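Local coordinates for protein putative ABC transporter subunit, substrate-binding component (Rhodopseudomonas palustris, PDB 4EVQ) that probably serves as the solute-binding component of an ABC importer, capturing 4-hydroxybenzoate and related benzoate derivatives for uptake, at residues A[90-95]-A[114-119]; A[159-164]-A[211-216]; A[22-27]-A[63-68]; A[132-137]-A[365-370]; A[238-243]-A[287-292]. All coordinates share one frame; numbering follows the deposited sequence.

Three contacts grip or wall the bound p-hydroxybenzoic acid, and contact 4 adds F133 to the pocket. Contact 1 holds the carboxylate; contact 2, about 12 Å away between centres, supplies a further carboxylate bond and one to the phenol; contact 5, about 13 Å from contact 2 between centres, packs aromatic rings at the phenol end. Contacts 1 and 5 sit at different ends of the ligand, their nearest atoms about 6 Å apart. Contact 3, about 12 Å from contact 1 between centres, backs it through P24 on V90 and P67 on H91. Contact 4 reaches contact 1 by N135 N bonding G115 O and D117 OD1 taking G136 N, and contact 5 by F133 against F240.

Contact 1 (A[90-95]-A[114-119]). With PHB (p-hydroxybenzoic acid), chain H.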
# COMPACT_ATOMS: atom_id res chain seq x y z
N VAL A 90 -1.75 7.21 -3.42
CA VAL A 90 -0.77 6.15 -3.67
C VAL A 90 0.66 6.51 -3.42
O VAL A 90 1.35 5.82 -2.69
CB VAL A 90 -0.93 5.62 -5.12
CG1 VAL A 90 0.20 4.68 -5.53
CG2 VAL A 90 -2.29 4.89 -5.26
N HIS A 91 1.12 7.60 -4.02
CA HIS A 91 2.54 8.01 -3.99
C HIS A 91 2.86 8.74 -2.69
O HIS A 91 2.16 9.68 -2.32
CB HIS A 91 2.77 8.89 -5.22
CG HIS A 91 4.17 9.36 -5.44
ND1 HIS A 91 4.79 10.32 -4.66
CD2 HIS A 91 5.04 9.11 -6.45
CE1 HIS A 91 5.98 10.60 -5.15
NE2 HIS A 91 6.17 9.86 -6.23
N SER A 92 3.88 8.28 -1.99
CA SER A 92 4.21 8.82 -0.68
C SER A 92 4.54 10.29 -0.67
O SER A 92 4.26 10.96 0.31
CB SER A 92 5.40 8.08 -0.07
OG SER A 92 5.04 6.86 0.53
N GLY A 93 5.17 10.80 -1.72
CA GLY A 93 5.47 12.22 -1.76
C GLY A 93 4.19 13.06 -1.88
O GLY A 93 4.08 14.09 -1.20
N VAL A 94 3.25 12.65 -2.71
CA VAL A 94 1.96 13.35 -2.76
C VAL A 94 1.25 13.24 -1.43
O VAL A 94 0.72 14.22 -0.91
CB VAL A 94 1.06 12.77 -3.88
CG1 VAL A 94 -0.32 13.44 -3.95
CG2 VAL A 94 1.74 12.83 -5.21
N ALA A 95 1.21 12.04 -0.87
CA ALA A 95 0.49 11.81 0.37
C ALA A 95 1.00 12.61 1.53
O ALA A 95 0.19 13.10 2.34
CB ALA A 95 0.49 10.34 0.72
N ALA A 114 -0.31 4.98 0.28
CA ALA A 114 1.00 5.59 0.53
C ALA A 114 1.58 5.17 1.86
O ALA A 114 0.96 5.37 2.91
CB ALA A 114 0.93 7.12 0.47
N GLY A 115 2.77 4.63 1.83
CA GLY A 115 3.43 4.10 3.02
C GLY A 115 4.25 5.06 3.80
O GLY A 115 4.85 4.65 4.82
N ALA A 116 4.28 6.32 3.41
CA ALA A 116 5.21 7.28 4.00
C ALA A 116 5.25 7.12 5.51
O ALA A 116 4.22 7.26 6.19
CB ALA A 116 4.80 8.70 3.62
N ASP A 117 6.44 6.94 6.04
CA ASP A 117 6.61 6.69 7.48
C ASP A 117 6.05 7.82 8.30
O ASP A 117 5.44 7.58 9.35
CB ASP A 117 8.09 6.46 7.81
CG ASP A 117 8.64 5.14 7.30
OD1 ASP A 117 7.88 4.18 7.13
OD2 ASP A 117 9.88 5.09 7.13
N ILE A 118 6.17 9.04 7.82
CA ILE A 118 5.82 10.19 8.65
C ILE A 118 4.32 10.27 8.92
O ILE A 118 3.92 10.86 9.94
CB ILE A 118 6.33 11.49 8.01
CG1 ILE A 118 6.37 12.62 9.02
CG2 ILE A 118 5.52 11.86 6.77
CD1 ILE A 118 7.18 13.80 8.52
N ILE A 119 3.50 9.69 8.07
CA ILE A 119 2.05 9.85 8.20
C ILE A 119 1.51 9.32 9.52
O ILE A 119 0.57 9.90 10.09
CB ILE A 119 1.37 9.22 6.96
CG1 ILE A 119 1.67 10.06 5.74
CG2 ILE A 119 -0.15 9.07 7.16
CD1 ILE A 119 1.16 9.50 4.44
C1' PHB H . 4.26 4.78 -2.15
O1' PHB H . 4.72 5.73 -2.84
O2' PHB H . 4.06 4.88 -0.88
C1 PHB H . 3.91 3.48 -2.76
C2 PHB H . 3.59 3.42 -4.11
C3 PHB H . 3.28 2.20 -4.69
C4 PHB H . 3.29 1.07 -3.93
C5 PHB H . 3.58 1.11 -2.58
C6 PHB H . 3.89 2.32 -2.02
O4 PHB H . 3.00 -0.12 -4.48
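V90, whose carbonyl oxygen rests on A114 CA, places that oxygen over one face of the ligand carboxylate, 3.1 Å from C1' of p-hydroxybenzoic acid; A163 CB covers the other face. The H91 ring has G93 CA at its edge and Y161 stacked on it, and its ND1 takes weak capping bonds from G93 N and V94 N. The two carboxylate oxygens are gripped by both segments. S92 N donates to O1' at 2.8 Å, while S92 OG (2.6 Å) and G115 N (3.0 Å, 167° at the hydrogen) both donate to O2'. The S92 hydroxyl stands beside its own backbone N (chi1 -81°), which lets one residue reach both oxygens. H91 is the N-cap of helix 92-105, and the ligand carboxylate sits at that helix start, in the cleft of a periplasmic binding protein of the leucine-binding family, where the helix dipole would probably favour an anion. Deeper in, the methyl groups of A95 and A114 press together, CB to CB 3.3 Å, tighter than usual. I119 CD1 meets A95 CB at 3.9 Å, and R130 binds the carbonyls of A114 and A116.

Contact 2 (A[159-164]-A[211-216]); sequences WKYAAG and YAFFSG. With PHB (p-hydroxybenzoic acid), chain H.
Y161 and F213 meet beside the ligand, Y161 OH at the edge of the F213 ring. That hydroxyl donates to O1' of p-hydroxybenzoic acid at 2.6 Å and also bonds to Y29. F213, its ring swung away from the backbone N (chi1 165°), points an edge at the face of the ligand ring, CZ 3.7 Å from C4, while A163 CB and G164 CA flank F213 from the helix 162-177 side. At the far end, S215 OG accepts the ligand's phenol proton, O4 to OG 2.7 Å. The next shell is the pair W159 and F214, an edge-to-face stack with planes at 88°. F214 CD1 stands over the indole, 3.6 Å from W159 CD2, and S215 O lies at the indole edge, 3.7 Å from W159 CH2. W159 NE1 is hydrogen-bonded to D192 O. With an alanine in place of W159, the F214 edge would probably lose its aromatic face, D192 O its donor, and S215 some of its support. Both W159 and F213 lie near the carboxyl ends of neighbouring parallel strands, 153-159 and 209-213, where pockets of this fold form. W159 N and S215 N are buried without partners. With a tyrosine hydroxyl giving to the carboxylate and a serine receiving from the phenol, the chemistry is consistent with recognition of a ligand carrying a carboxylate and a para hydroxyl.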
# COMPACT_ATOMS: atom_id res chain seq x y z
N TRP A 159 13.19 2.91 -7.10
CA TRP A 159 13.06 4.27 -7.59
C TRP A 159 13.52 5.29 -6.54
O TRP A 159 13.34 5.08 -5.32
CB TRP A 159 11.60 4.56 -7.97
CG TRP A 159 11.18 4.05 -9.31
CD1 TRP A 159 11.89 4.17 -10.48
CD2 TRP A 159 9.97 3.38 -9.65
NE1 TRP A 159 11.17 3.66 -11.51
CE2 TRP A 159 9.98 3.17 -11.04
CE3 TRP A 159 8.85 2.99 -8.92
CZ2 TRP A 159 8.93 2.55 -11.72
CZ3 TRP A 159 7.82 2.41 -9.57
CH2 TRP A 159 7.86 2.17 -10.95
N LYS A 160 14.08 6.39 -7.03
CA LYS A 160 14.62 7.45 -6.20
C LYS A 160 13.49 8.42 -5.77
O LYS A 160 13.33 9.52 -6.28
CB LYS A 160 15.74 8.17 -6.91
CG LYS A 160 16.53 9.11 -5.98
CD LYS A 160 17.80 9.67 -6.55
CE LYS A 160 18.39 10.67 -5.55
NZ LYS A 160 17.57 11.90 -5.38
N TYR A 161 12.70 7.97 -4.81
CA TYR A 161 11.75 8.84 -4.15
C TYR A 161 11.48 8.23 -2.78
O TYR A 161 11.94 7.13 -2.48
CB TYR A 161 10.47 9.10 -4.98
CG TYR A 161 9.38 8.04 -4.88
CD1 TYR A 161 9.49 6.88 -5.59
CD2 TYR A 161 8.21 8.24 -4.14
CE1 TYR A 161 8.48 5.93 -5.57
CE2 TYR A 161 7.23 7.31 -4.11
CZ TYR A 161 7.35 6.15 -4.82
OH TYR A 161 6.35 5.22 -4.82
N ALA A 162 10.65 8.91 -1.98
CA ALA A 162 10.49 8.57 -0.56
C ALA A 162 10.16 7.12 -0.31
O ALA A 162 10.67 6.53 0.62
CB ALA A 162 9.47 9.49 0.11
N ALA A 163 9.24 6.55 -1.07
CA ALA A 163 8.81 5.22 -0.75
C ALA A 163 9.91 4.22 -0.97
O ALA A 163 10.09 3.30 -0.16
CB ALA A 163 7.55 4.82 -1.51
N GLY A 164 10.62 4.37 -2.08
CA GLY A 164 11.74 3.46 -2.33
C GLY A 164 12.81 3.64 -1.27
O GLY A 164 13.33 2.66 -0.72
N TYR A 211 16.95 -7.23 -3.56
CA TYR A 211 15.73 -6.66 -2.98
C TYR A 211 15.29 -5.50 -3.86
O TYR A 211 16.05 -4.55 -4.02
CB TYR A 211 16.01 -6.15 -1.57
CG TYR A 211 14.90 -5.39 -0.87
CD1 TYR A 211 13.92 -6.07 -0.18
CD2 TYR A 211 14.87 -4.01 -0.85
CE1 TYR A 211 12.93 -5.37 0.49
CE2 TYR A 211 13.87 -3.31 -0.18
CZ TYR A 211 12.94 -3.99 0.50
OH TYR A 211 11.96 -3.31 1.23
N ALA A 212 14.07 -5.56 -4.40
CA ALA A 212 13.58 -4.53 -5.30
C ALA A 212 12.21 -4.03 -4.87
O ALA A 212 11.33 -4.81 -4.52
CB ALA A 212 13.50 -5.06 -6.73
N PHE A 213 12.06 -2.73 -4.97
CA PHE A 213 10.74 -2.12 -4.87
C PHE A 213 10.44 -1.38 -6.16
O PHE A 213 11.10 -0.37 -6.50
CB PHE A 213 10.52 -1.17 -3.68
CG PHE A 213 9.26 -0.30 -3.85
CD1 PHE A 213 8.02 -0.89 -3.88
CD2 PHE A 213 9.34 1.06 -4.08
CE1 PHE A 213 6.87 -0.15 -4.13
CE2 PHE A 213 8.17 1.81 -4.36
CZ PHE A 213 6.95 1.18 -4.38
N PHE A 214 9.45 -1.91 -6.87
CA PHE A 214 8.79 -1.23 -8.01
C PHE A 214 7.33 -1.67 -7.88
O PHE A 214 6.99 -2.60 -7.14
CB PHE A 214 9.35 -1.68 -9.36
CG PHE A 214 10.77 -1.29 -9.55
CD1 PHE A 214 11.11 0.00 -9.83
CD2 PHE A 214 11.79 -2.21 -9.39
CE1 PHE A 214 12.41 0.41 -9.91
CE2 PHE A 214 13.08 -1.83 -9.46
CZ PHE A 214 13.43 -0.53 -9.72
N SER A 215 6.43 -0.98 -8.58
CA SER A 215 5.03 -1.33 -8.54
C SER A 215 4.36 -0.83 -9.82
O SER A 215 4.83 0.12 -10.41
CB SER A 215 4.43 -0.67 -7.27
OG SER A 215 3.09 -0.94 -7.09
N GLY A 216 3.33 -1.51 -10.28
CA GLY A 216 2.64 -1.15 -11.50
C GLY A 216 3.36 -1.70 -12.71
O GLY A 216 4.08 -2.69 -12.64
C1' PHB H . 4.26 4.78 -2.15
O1' PHB H . 4.72 5.73 -2.84
O2' PHB H . 4.06 4.88 -0.88
C1 PHB H . 3.91 3.48 -2.76
C2 PHB H . 3.59 3.42 -4.11
C3 PHB H . 3.28 2.20 -4.69
C4 PHB H . 3.29 1.07 -3.93
C5 PHB H . 3.58 1.11 -2.58
C6 PHB H . 3.89 2.32 -2.02
O4 PHB H . 3.00 -0.12 -4.48

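Contact 3 (A[22-27]-A[63-68]); sequences LLPYSG and DESAPP
D63 is set tightly against L22, L23 and P24. Its backbone N donates to L23 O at 3.0 Å, nearly straight at 164° but from above the carbonyl plane. Its CB touches L22 CD1 at 3.7 Å, the two side chains crossing at about a right angle. The carboxylate, turned in between its own N and carbonyl carbon (chi1 77°), runs alongside the proline ring, OD1 3.5 Å from P24 CB. OD1 also accepts from S65 N at 2.8 Å, met from above the carboxylate plane, and OD2 bonds to T89. Were D63 an alanine, S65 N and the T89 hydroxyl would probably lose their acceptor and the turn would be less fixed. S65 OG closes this side, reaching P24 CB at 3.5 Å. Toward solvent the fit is looser. S26 OG approaches E64 CG no nearer than 3.8 Å, and their polar ends look to other partners, D62 and K69 respectively. A water spans the remaining distance, giving to S26 O and accepting from S65 OG at 2.8 Å each. The D63–S65 bond makes an Asx turn, by which the chain leaves strand 54-62 for helix 67-80 beside the end of its parallel neighbour 17-23, as in the open alpha/beta lobes of type I periplasmic binding proteins.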
# COMPACT_ATOMS: atom_id res chain seq x y z
N LEU A 22 -8.37 11.45 -3.87
CA LEU A 22 -7.17 11.94 -4.51
C LEU A 22 -6.29 10.75 -4.80
O LEU A 22 -5.73 10.14 -3.88
CB LEU A 22 -6.44 12.92 -3.59
CG LEU A 22 -5.17 13.59 -4.14
CD1 LEU A 22 -5.52 14.53 -5.29
CD2 LEU A 22 -4.35 14.32 -3.06
N LEU A 23 -6.21 10.37 -6.06
CA LEU A 23 -5.54 9.14 -6.46
C LEU A 23 -4.93 9.32 -7.81
O LEU A 23 -5.35 10.23 -8.54
CB LEU A 23 -6.53 7.95 -6.49
CG LEU A 23 -7.04 7.46 -5.13
CD1 LEU A 23 -8.19 6.51 -5.36
CD2 LEU A 23 -5.90 6.79 -4.39
N PRO A 24 -3.98 8.45 -8.17
CA PRO A 24 -3.44 8.50 -9.53
C PRO A 24 -4.39 7.84 -10.52
O PRO A 24 -4.50 6.63 -10.55
CB PRO A 24 -2.12 7.75 -9.42
CG PRO A 24 -2.33 6.79 -8.27
CD PRO A 24 -3.26 7.49 -7.32
N TYR A 25 -5.05 8.65 -11.34
CA TYR A 25 -5.92 8.12 -12.41
C TYR A 25 -5.20 8.19 -13.76
O TYR A 25 -5.80 7.92 -14.79
CB TYR A 25 -7.24 8.89 -12.45
CG TYR A 25 -8.10 8.60 -11.23
CD1 TYR A 25 -8.68 7.33 -11.06
CD2 TYR A 25 -8.34 9.55 -10.22
CE1 TYR A 25 -9.44 7.02 -9.95
CE2 TYR A 25 -9.13 9.21 -9.11
CZ TYR A 25 -9.66 7.94 -9.01
OH TYR A 25 -10.44 7.62 -7.92
N SER A 26 -3.97 8.68 -13.75
CA SER A 26 -3.12 8.70 -14.92
C SER A 26 -1.71 8.38 -14.46
O SER A 26 -1.40 8.42 -13.28
CB SER A 26 -3.14 10.07 -15.62
OG SER A 26 -2.62 11.06 -14.77
N GLY A 27 -0.85 8.10 -15.43
CA GLY A 27 0.55 7.88 -15.19
C GLY A 27 0.87 6.50 -14.65
O GLY A 27 0.08 5.53 -14.71
N ASP A 63 -4.18 12.90 -9.05
CA ASP A 63 -2.98 13.52 -8.50
C ASP A 63 -1.74 13.38 -9.38
O ASP A 63 -0.72 13.99 -9.12
CB ASP A 63 -2.68 13.02 -7.08
CG ASP A 63 -2.04 11.61 -7.04
OD1 ASP A 63 -1.85 10.94 -8.04
OD2 ASP A 63 -1.68 11.16 -5.95
N GLU A 64 -1.85 12.59 -10.44
CA GLU A 64 -0.77 12.36 -11.42
C GLU A 64 0.54 11.84 -10.79
O GLU A 64 1.60 11.95 -11.38
CB GLU A 64 -0.49 13.67 -12.23
CG GLU A 64 -1.74 14.24 -12.89
CD GLU A 64 -1.58 15.63 -13.56
OE1 GLU A 64 -0.49 16.23 -13.52
OE2 GLU A 64 -2.55 16.08 -14.21
N SER A 65 0.45 11.33 -9.56
CA SER A 65 1.63 11.02 -8.77
C SER A 65 2.67 12.12 -8.81
O SER A 65 3.89 11.84 -8.83
CB SER A 65 2.21 9.66 -9.11
OG SER A 65 1.22 8.67 -8.92
N ALA A 66 2.21 13.38 -8.71
CA ALA A 66 3.09 14.56 -8.88
C ALA A 66 3.09 15.42 -7.63
O ALA A 66 2.18 16.24 -7.40
CB ALA A 66 2.60 15.38 -10.04
N PRO A 67 4.12 15.24 -6.80
CA PRO A 67 4.13 16.02 -5.55
C PRO A 67 3.99 17.55 -5.72
O PRO A 67 3.37 18.16 -4.87
CB PRO A 67 5.43 15.58 -4.88
CG PRO A 67 5.66 14.19 -5.38
CD PRO A 67 5.16 14.19 -6.81
N PRO A 68 4.48 18.13 -6.81
CA PRO A 68 4.34 19.58 -6.96
C PRO A 68 2.89 20.05 -7.05
O PRO A 68 2.65 21.25 -6.83
CB PRO A 68 5.09 19.86 -8.27
CG PRO A 68 6.11 18.81 -8.30
CD PRO A 68 5.38 17.58 -7.85
O HOH W 1 0.77 7.99 -11.58

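Contact 4 (A[132-137]-A[365-370]); sequences SFANGQ and VADEAI
Q137 stretches from the first turn of helix 135-148 to the chain at V365 and D367. Its CB lies 4.0 Å from D367 OD1. CG is turned anti to the backbone N (chi1 -170°), and the side chain then runs on extended, carrying CD past the D367 backbone. There the amide divides its work. OE1 sits against D367 CB at 3.4 Å and accepts from a water, which in turn accepts from D367 N at 2.9 Å. NE2 donates to V365 O at 3.1 Å, fairly straight at 160°; the oxygen is close to the glutamine's amide plane, yet the nitrogen stands above the carbonyl plane. The same NE2 brushes V365 CG2 at 3.7 Å. Both oxygen and nitrogen are bonded, which probably fixes the orientation of the amide. A second water lies between Q137 N, weakly, and D367 OD1, to which it donates at 2.8 Å. A134 CB also lies near D367 OD1, an oxygen whose charge is paired with R121. D367 OD2 accepts from A369 N, an Asx turn that shapes the tail itself. Q137 and the two waters thus tie the tail to the start of helix 135-148. On its way to the C124–C372 disulfide, the chain passes from strand 354-362 of the seven-stranded sheet to a helix following strand 128-130 of the six-stranded one, in this two-lobed periplasmic binding protein.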
# COMPACT_ATOMS: atom_id res chain seq x y z
N SER A 132 -3.37 0.84 4.82
CA SER A 132 -2.38 0.10 4.06
C SER A 132 -1.27 -0.47 4.94
O SER A 132 -1.45 -1.56 5.43
CB SER A 132 -1.90 0.97 2.93
OG SER A 132 -1.30 2.15 3.40
N PHE A 133 -0.18 0.27 5.13
CA PHE A 133 1.07 -0.19 5.75
C PHE A 133 1.96 1.02 5.89
O PHE A 133 1.70 2.07 5.28
CB PHE A 133 1.76 -1.28 4.89
CG PHE A 133 2.15 -0.74 3.57
CD1 PHE A 133 1.20 -0.63 2.57
CD2 PHE A 133 3.39 -0.16 3.36
CE1 PHE A 133 1.49 0.05 1.41
CE2 PHE A 133 3.68 0.48 2.15
CZ PHE A 133 2.71 0.60 1.22
N ALA A 134 3.07 0.86 6.63
CA ALA A 134 4.15 1.79 6.64
C ALA A 134 5.37 1.22 5.92
O ALA A 134 5.73 0.04 6.13
CB ALA A 134 4.51 2.13 8.08
N ASN A 135 6.03 2.07 5.16
CA ASN A 135 7.17 1.67 4.33
C ASN A 135 8.26 0.99 5.12
O ASN A 135 8.76 -0.05 4.73
CB ASN A 135 7.75 2.91 3.66
CG ASN A 135 6.89 3.47 2.53
OD1 ASN A 135 6.15 2.75 1.88
ND2 ASN A 135 7.04 4.76 2.30
N GLY A 136 8.67 1.58 6.24
CA GLY A 136 9.81 1.01 6.94
C GLY A 136 9.43 -0.33 7.55
O GLY A 136 10.24 -1.26 7.57
N GLN A 137 8.20 -0.44 8.03
CA GLN A 137 7.79 -1.70 8.63
C GLN A 137 7.75 -2.88 7.65
O GLN A 137 8.23 -3.98 7.93
CB GLN A 137 6.46 -1.56 9.36
CG GLN A 137 6.11 -2.78 10.21
CD GLN A 137 4.93 -2.58 11.14
OE1 GLN A 137 4.08 -1.76 10.91
NE2 GLN A 137 4.87 -3.42 12.16
N VAL A 365 2.09 -6.71 14.63
CA VAL A 365 2.69 -5.85 15.64
C VAL A 365 2.58 -4.38 15.21
O VAL A 365 2.53 -4.05 14.03
CB VAL A 365 4.14 -6.19 16.02
CG1 VAL A 365 4.30 -7.65 16.28
CG2 VAL A 365 5.07 -5.77 15.02
N ALA A 366 2.53 -3.50 16.22
CA ALA A 366 2.39 -2.08 15.95
C ALA A 366 3.69 -1.43 15.53
O ALA A 366 4.71 -1.65 16.18
CB ALA A 366 1.84 -1.42 17.21
N ASP A 367 3.68 -0.65 14.44
CA ASP A 367 4.81 0.18 14.04
C ASP A 367 5.15 1.05 15.20
O ASP A 367 4.24 1.60 15.88
CB ASP A 367 4.45 1.05 12.84
CG ASP A 367 5.57 2.02 12.43
OD1 ASP A 367 6.56 1.57 11.81
OD2 ASP A 367 5.44 3.25 12.71
N GLU A 368 6.46 1.23 15.37
CA GLU A 368 7.03 1.89 16.52
C GLU A 368 6.55 3.29 16.75
O GLU A 368 6.54 3.73 17.87
CB GLU A 368 8.57 1.91 16.45
CG GLU A 368 9.22 2.69 17.60
CD GLU A 368 10.72 2.44 17.69
OE1 GLU A 368 11.31 2.81 18.73
OE2 GLU A 368 11.29 1.86 16.74
N ALA A 369 6.22 4.02 15.68
CA ALA A 369 5.47 5.29 15.79
C ALA A 369 6.21 6.38 16.56
O ALA A 369 5.60 7.23 17.23
CB ALA A 369 4.09 5.08 16.40
N ILE A 370 7.53 6.35 16.47
CA ILE A 370 8.35 7.36 17.12
C ILE A 370 8.07 8.73 16.48
O ILE A 370 8.17 8.89 15.24
CB ILE A 370 9.84 6.99 17.02
CG1 ILE A 370 10.74 8.18 17.38
CG2 ILE A 370 10.17 6.47 15.62
CD1 ILE A 370 10.72 8.56 18.86
O HOH W 2 1.82 -0.87 12.29
O HOH W 3 7.77 2.21 9.40

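Contact 5 (A[238-243]-A[287-292]); sequences PGFLTD and DVFAVQ. With PHB (p-hydroxybenzoic acid), chain H.
The backbones come closest at D243 and D287, CA to CA 5.9 Å, where the 3-10 turn 239-241 runs out opposite the first turn of helix 288-306. D243 OD2 accepts from V288 N at 2.9 Å, met nearly in line with its C-O bond, and also lies 3.4 Å from D287 CB. D287, the N-cap, adds weak bonds from F289 N and A290 N to its own OD1, so two aspartates serve the opening N-H groups of one helix. D243 OD2 and D287 OD2 stay 5.0 Å apart; R348, paired with D243 OD1, probably eases the like charges. The 3-10 turn follows strand 235-238 of the seven-stranded sheet, whereas F289 packs on helix 30-46 beside the six-stranded one, so the contact appears to join the two lobes of this periplasmic binding protein beside the ligand cleft. Within the cleft, F289 CZ touches F240 CD1 at 3.8 Å, lying at the edge of the F240 ring. F240 has a face turned to the ligand, with C5 of p-hydroxybenzoic acid centred over it, while F289 brings a ring edge to the phenol oxygen, CZ 3.4 Å from O4. V288 CG1, placed between its own N and carbonyl carbon (chi1 68°), covers one face of F289.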
# COMPACT_ATOMS: atom_id res chain seq x y z
N PRO A 238 9.20 -6.27 -1.23
CA PRO A 238 7.84 -6.13 -0.72
C PRO A 238 6.86 -6.54 -1.79
O PRO A 238 7.14 -6.45 -2.96
CB PRO A 238 7.75 -4.64 -0.40
CG PRO A 238 8.65 -3.99 -1.47
CD PRO A 238 9.80 -4.98 -1.62
N GLY A 239 5.67 -6.99 -1.42
CA GLY A 239 4.77 -7.58 -2.37
C GLY A 239 4.19 -6.70 -3.45
O GLY A 239 3.59 -7.22 -4.39
N PHE A 240 4.39 -5.40 -3.32
CA PHE A 240 4.04 -4.48 -4.40
C PHE A 240 4.77 -4.84 -5.69
O PHE A 240 4.32 -4.47 -6.77
CB PHE A 240 4.34 -3.03 -4.00
CG PHE A 240 3.95 -2.71 -2.60
CD1 PHE A 240 2.62 -2.74 -2.24
CD2 PHE A 240 4.91 -2.49 -1.63
CE1 PHE A 240 2.27 -2.52 -0.93
CE2 PHE A 240 4.53 -2.30 -0.30
CZ PHE A 240 3.23 -2.32 0.04
N LEU A 241 5.92 -5.50 -5.57
CA LEU A 241 6.74 -5.86 -6.74
C LEU A 241 5.97 -6.80 -7.65
O LEU A 241 6.20 -6.78 -8.84
CB LEU A 241 8.00 -6.54 -6.22
CG LEU A 241 9.00 -7.00 -7.28
CD1 LEU A 241 9.53 -5.83 -8.08
CD2 LEU A 241 10.14 -7.79 -6.62
N THR A 242 5.08 -7.65 -7.12
CA THR A 242 4.35 -8.60 -7.92
C THR A 242 2.85 -8.39 -8.00
O THR A 242 2.20 -8.89 -8.92
CB THR A 242 4.65 -10.06 -7.48
OG1 THR A 242 4.25 -10.25 -6.10
CG2 THR A 242 6.12 -10.36 -7.57
N ASP A 243 2.27 -7.66 -7.03
CA ASP A 243 0.82 -7.56 -7.03
C ASP A 243 0.27 -6.81 -8.24
O ASP A 243 0.70 -5.71 -8.55
CB ASP A 243 0.31 -6.93 -5.73
CG ASP A 243 -0.17 -7.96 -4.72
OD1 ASP A 243 0.56 -8.95 -4.47
OD2 ASP A 243 -1.30 -7.80 -4.16
N ASP A 287 -6.11 -7.29 -5.98
CA ASP A 287 -4.79 -7.29 -5.35
C ASP A 287 -4.82 -6.47 -4.09
O ASP A 287 -5.89 -6.02 -3.62
CB ASP A 287 -3.71 -6.85 -6.34
CG ASP A 287 -3.91 -5.46 -6.83
OD1 ASP A 287 -4.69 -4.69 -6.26
OD2 ASP A 287 -3.27 -5.08 -7.85
N VAL A 288 -3.65 -6.26 -3.50
CA VAL A 288 -3.56 -5.58 -2.20
C VAL A 288 -4.15 -4.19 -2.26
O VAL A 288 -4.69 -3.71 -1.26
CB VAL A 288 -2.09 -5.57 -1.67
CG1 VAL A 288 -1.18 -4.68 -2.51
CG2 VAL A 288 -2.04 -5.21 -0.18
N PHE A 289 -4.02 -3.50 -3.39
CA PHE A 289 -4.53 -2.15 -3.52
C PHE A 289 -6.02 -2.15 -3.45
O PHE A 289 -6.64 -1.29 -2.76
CB PHE A 289 -3.97 -1.54 -4.82
CG PHE A 289 -2.48 -1.70 -4.93
CD1 PHE A 289 -1.63 -0.98 -4.12
CD2 PHE A 289 -1.92 -2.55 -5.86
CE1 PHE A 289 -0.26 -1.16 -4.17
CE2 PHE A 289 -0.58 -2.72 -5.96
CZ PHE A 289 0.26 -2.04 -5.12
N ALA A 290 -6.67 -3.10 -4.12
CA ALA A 290 -8.12 -3.25 -4.00
C ALA A 290 -8.56 -3.55 -2.58
O ALA A 290 -9.56 -2.99 -2.12
CB ALA A 290 -8.61 -4.31 -4.94
N VAL A 291 -7.82 -4.39 -1.86
CA VAL A 291 -8.13 -4.68 -0.48
C VAL A 291 -8.06 -3.43 0.35
O VAL A 291 -8.92 -3.19 1.23
CB VAL A 291 -7.16 -5.72 0.08
CG1 VAL A 291 -7.33 -5.91 1.58
CG2 VAL A 291 -7.33 -7.06 -0.61
N GLN A 292 -7.03 -2.62 0.16
CA GLN A 292 -6.83 -1.41 0.92
C GLN A 292 -7.96 -0.41 0.67
O GLN A 292 -8.37 0.29 1.60
CB GLN A 292 -5.45 -0.79 0.63
CG GLN A 292 -4.32 -1.66 1.17
CD GLN A 292 -2.93 -1.33 0.66
OE1 GLN A 292 -1.97 -1.89 1.12
NE2 GLN A 292 -2.83 -0.41 -0.29
C1' PHB H . 4.26 4.78 -2.15
O1' PHB H . 4.72 5.73 -2.84
O2' PHB H . 4.06 4.88 -0.88
C1 PHB H . 3.91 3.48 -2.76
C2 PHB H . 3.59 3.42 -4.11
C3 PHB H . 3.28 2.20 -4.69
C4 PHB H . 3.29 1.07 -3.93
C5 PHB H . 3.58 1.11 -2.58
C6 PHB H . 3.89 2.32 -2.02
O4 PHB H . 3.00 -0.12 -4.48